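Local coordinates for Dbv8 protein (Nonomuraea, PDB 4MFZ) that binds decanoyl-CoA and probably transfers its fatty acyl chain to an amino group of a glycopeptide antibiotic precursor, as a GNAT-family N-acyltransferase, at residues 196-201 / 216-221. Residues are numbered along the deposited sequence; the frame is centred on the assembly and turned at random.
With MFK (decanoyl-CoA), chain B.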
loop_
_atom_site.group_PDB
_atom_site.type_symbol
_atom_site.label_atom_id
_atom_site.label_comp_id
_atom_site.label_asym_id
_atom_site.label_seq_id
_atom_site.Cartn_x
_atom_site.Cartn_y
_atom_site.Cartn_z
ATOM N N LEU A 196 -11.893 0.092 6.577
ATOM C CA LEU A 196 -13.180 0.227 7.233
ATOM C C LEU A 196 -13.331 1.689 7.628
ATOM O O LEU A 196 -12.725 2.141 8.590
ATOM C CB LEU A 196 -13.319 -0.718 8.456
ATOM C CG LEU A 196 -12.961 -2.215 8.425
ATOM C CD1 LEU A 196 -13.035 -2.860 9.820
ATOM C CD2 LEU A 196 -13.824 -2.978 7.424
ATOM N N GLY A 197 -14.128 2.424 6.868
ATOM C CA GLY A 197 -14.260 3.869 7.070
ATOM C C GLY A 197 -12.930 4.530 6.785
ATOM O O GLY A 197 -12.367 4.330 5.701
ATOM N N ARG A 198 -12.378 5.241 7.771
ATOM C CA ARG A 198 -11.141 6.008 7.569
ATOM C C ARG A 198 -9.844 5.193 7.656
ATOM O O ARG A 198 -8.799 5.685 7.242
ATOM C CB ARG A 198 -11.063 7.165 8.566
ATOM C CG ARG A 198 -9.897 8.166 8.398
ATOM C CD ARG A 198 -9.956 8.989 7.093
ATOM N NE ARG A 198 -8.792 9.880 6.875
ATOM C CZ ARG A 198 -7.557 9.446 6.594
ATOM N NH1 ARG A 198 -7.313 8.137 6.474
ATOM N NH2 ARG A 198 -6.560 10.309 6.384
ATOM N N LEU A 199 -9.898 3.998 8.243
ATOM C CA LEU A 199 -8.666 3.287 8.582
ATOM C C LEU A 199 -8.555 1.977 7.830
ATOM O O LEU A 199 -9.581 1.399 7.444
ATOM C CB LEU A 199 -8.598 3.019 10.109
ATOM C CG LEU A 199 -8.785 4.184 11.090
ATOM C CD1 LEU A 199 -8.537 3.726 12.532
ATOM C CD2 LEU A 199 -7.870 5.359 10.815
ATOM N N GLN A 200 -7.317 1.510 7.653
ATOM C CA GLN A 200 -7.033 0.211 7.006
ATOM C C GLN A 200 -6.435 -0.801 8.011
ATOM O O GLN A 200 -5.697 -0.436 8.920
ATOM C CB GLN A 200 -6.043 0.364 5.840
ATOM C CG GLN A 200 -6.568 1.015 4.552
ATOM C CD GLN A 200 -5.438 1.336 3.574
ATOM O OE1 GLN A 200 -4.292 1.533 3.979
ATOM N NE2 GLN A 200 -5.759 1.415 2.288
ATOM N N TYR A 201 -6.762 -2.071 7.846
ATOM C CA TYR A 201 -6.291 -3.084 8.775
ATOM C C TYR A 201 -5.762 -4.229 7.939
ATOM O O TYR A 201 -6.446 -4.663 7.010
ATOM C CB TYR A 201 -7.450 -3.604 9.627
ATOM C CG TYR A 201 -8.151 -2.526 10.404
ATOM C CD1 TYR A 201 -9.236 -1.830 9.847
ATOM C CD2 TYR A 201 -7.720 -2.182 11.693
ATOM C CE1 TYR A 201 -9.864 -0.808 10.558
ATOM C CE2 TYR A 201 -8.355 -1.174 12.415
ATOM C CZ TYR A 201 -9.423 -0.496 11.847
ATOM O OH TYR A 201 -10.031 0.504 12.576
ATOM N N HIS A 216 -3.182 0.938 9.583
ATOM C CA HIS A 216 -2.576 1.949 8.700
ATOM C C HIS A 216 -3.540 3.088 8.422
ATOM O O HIS A 216 -4.751 2.860 8.208
ATOM C CB HIS A 216 -2.096 1.325 7.392
ATOM C CG HIS A 216 -1.004 0.290 7.583
ATOM N ND1 HIS A 216 0.279 0.503 7.211
ATOM C CD2 HIS A 216 -1.031 -0.984 8.183
ATOM C CE1 HIS A 216 1.032 -0.587 7.520
ATOM N NE2 HIS A 216 0.227 -1.493 8.125
ATOM N N ILE A 217 -3.024 4.316 8.445
ATOM C CA ILE A 217 -3.835 5.512 8.145
ATOM C C ILE A 217 -3.548 5.983 6.720
ATOM O O ILE A 217 -2.462 6.511 6.448
ATOM C CB ILE A 217 -3.620 6.661 9.150
ATOM C CG1 ILE A 217 -3.993 6.193 10.567
ATOM C CG2 ILE A 217 -4.448 7.883 8.749
ATOM C CD1 ILE A 217 -3.545 7.122 11.673
ATOM N N PRO A 218 -4.499 5.757 5.796
ATOM C CA PRO A 218 -4.163 6.182 4.441
ATOM C C PRO A 218 -4.297 7.680 4.342
ATOM O O PRO A 218 -4.868 8.333 5.243
ATOM C CB PRO A 218 -5.185 5.464 3.544
ATOM C CG PRO A 218 -6.285 5.024 4.453
ATOM C CD PRO A 218 -5.825 5.130 5.894
ATOM N N GLU A 219 -3.704 8.214 3.279
ATOM C CA GLU A 219 -3.701 9.642 3.028
ATOM C C GLU A 219 -5.053 10.180 2.612
ATOM O O GLU A 219 -5.430 11.259 3.054
ATOM C CB GLU A 219 -2.708 9.970 1.939
ATOM C CG GLU A 219 -2.745 11.430 1.582
ATOM C CD GLU A 219 -1.363 11.987 1.562
ATOM O OE1 GLU A 219 -0.485 11.311 0.972
ATOM O OE2 GLU A 219 -1.168 13.070 2.153
ATOM N N VAL A 220 -5.751 9.435 1.748
ATOM C CA VAL A 220 -7.065 9.832 1.219
ATOM C C VAL A 220 -8.107 9.673 2.346
ATOM O O VAL A 220 -8.199 8.608 2.970
ATOM C CB VAL A 220 -7.474 8.976 -0.028
ATOM C CG1 VAL A 220 -8.930 9.220 -0.432
ATOM C CG2 VAL A 220 -6.588 9.303 -1.227
ATOM N N GLY A 221 -8.863 10.728 2.613
ATOM C CA GLY A 221 -9.934 10.658 3.584
ATOM C C GLY A 221 -10.032 11.853 4.511
ATOM O O GLY A 221 -10.946 11.922 5.307
HETATM C CCG MFK B . -3.360 9.229 16.004
HETATM C CCF MFK B . -3.561 7.894 16.719
HETATM C CCE MFK B . -3.126 6.766 15.807
HETATM C CCD MFK B . -1.627 6.632 15.899
HETATM C CCC MFK B . -1.253 5.227 15.470
HETATM C CCB MFK B . -0.417 5.276 14.215
HETATM C CCA MFK B . 0.216 3.908 14.035
HETATM C CBZ MFK B . -0.357 3.289 12.770
HETATM C CAK MFK B . 0.732 3.191 11.719
HETATM C CAJ MFK B . 0.365 4.060 10.508
HETATM O OAL MFK B . -0.805 4.215 10.142
HETATM S SAI MFK B . 1.756 4.762 9.707
HETATM C CAH MFK B . 0.983 5.796 8.392
HETATM C CAG MFK B . 0.331 7.065 8.950
HETATM N NAF MFK B . -0.321 7.739 7.815
HETATM C CAE MFK B . -0.002 8.986 7.420
HETATM O OAM MFK B . 0.820 9.700 7.989
HETATM C CAD MFK B . -0.792 9.499 6.197
HETATM C CAC MFK B . -0.524 11.003 5.991
HETATM N NAB MFK B . -0.875 11.771 7.203
HETATM C CAA MFK B . -2.071 12.375 7.260
HETATM O OAO MFK B . -2.900 12.313 6.340
HETATM C CAN MFK B . -2.365 13.201 8.521
HETATM O OAU MFK B . -1.159 13.415 9.291
HETATM C CAP MFK B . -3.481 12.597 9.403
HETATM C CAR MFK B . -3.099 11.183 9.811
HETATM C CAS MFK B . -4.829 12.538 8.692
HETATM C CAQ MFK B . -3.633 13.452 10.657
HETATM O OAT MFK B . -3.969 14.760 10.248
HETATM P PAV MFK B . -4.876 15.745 11.147
HETATM O OAX MFK B . -6.124 15.085 11.562
HETATM O OAW MFK B . -4.957 17.056 10.439
HETATM O OAY MFK B . -3.870 15.840 12.400
HETATM P PAZ MFK B . -3.841 16.961 13.548
HETATM O OBA MFK B . -2.968 16.341 14.706
HETATM O OBB MFK B . -5.177 17.359 14.040
HETATM O "O5'" MFK B . -2.875 18.121 12.988
HETATM C "C5'" MFK B . -2.535 19.275 13.723
HETATM C "C4'" MFK B . -1.685 20.165 12.809
HETATM O "O4'" MFK B . -0.709 19.440 11.964
HETATM C "C3'" MFK B . -2.548 20.905 11.814
HETATM O "O3'" MFK B . -1.901 22.146 11.534
HETATM P PBV MFK B . -2.795 23.499 11.508
HETATM O OBW MFK B . -3.599 23.341 10.152
HETATM O OBY MFK B . -1.695 24.689 11.389
HETATM O OBX MFK B . -3.770 23.648 12.586
HETATM C "C2'" MFK B . -2.490 19.962 10.608
HETATM O "O2'" MFK B . -2.844 20.579 9.385
HETATM C "C1'" MFK B . -1.038 19.593 10.574
HETATM N N9 MFK B . -0.827 18.305 9.861
HETATM C C8 MFK B . -1.103 17.082 10.330
HETATM N N7 MFK B . -0.756 16.195 9.387
HETATM C C5 MFK B . -0.214 16.868 8.360
HETATM C C4 MFK B . -0.267 18.169 8.664
HETATM N N3 MFK B . 0.246 19.084 7.829
HETATM C C2 MFK B . 0.785 18.780 6.478
HETATM N N1 MFK B . 0.781 17.320 6.259
HETATM C C6 MFK B . 0.306 16.469 7.181
HETATM N N6 MFK B . 0.337 15.162 6.931
HETATM O O HOH W 1 -5.242 12.899 5.316
#
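Gln200 and His216 face each other as an antiparallel hydrogen-bonded pair, Gln200 N to His216 O at 3.0 Å and His216 N to Gln200 O at 2.9 Å, in the GNAT fold where strand 211-216 ends and runs on into the acyl-CoA-binding loop. Just beyond this pair, the loop turns its backbone to the ligand: Ile217 N donates to the thioester oxygen OAL of decanoyl-CoA (2.8 Å), and Ile217 O accepts from the pantetheine NAF at 2.8 Å, nearly straight at 173°. The Gln200 side chain, extended beyond CG, crosses the Pro218 ring, Gln200 CD to Pro218 CG 3.9 Å, and NE2 hydrogen-bonds to Gln162 OE1. Leu199 lies alongside Ile217, Leu199 CD2 to Ile217 CG1 4.0 Å. Arg198, at the third position of the type II' turn Leu196-Leu199, has CG anti to its own N (chi1 -174°), then bends at chi2 and sends the guanidinium over to the loop. Gly222 O takes a further bond from NH2. Val220 O lies above one guanidinium face, offset toward its rim, while the two terminal nitrogens grip Pro218 O end-on, Arg198 NH1 at 2.7 Å and NH2 at 2.8 Å, the latter in the carbonyl plane.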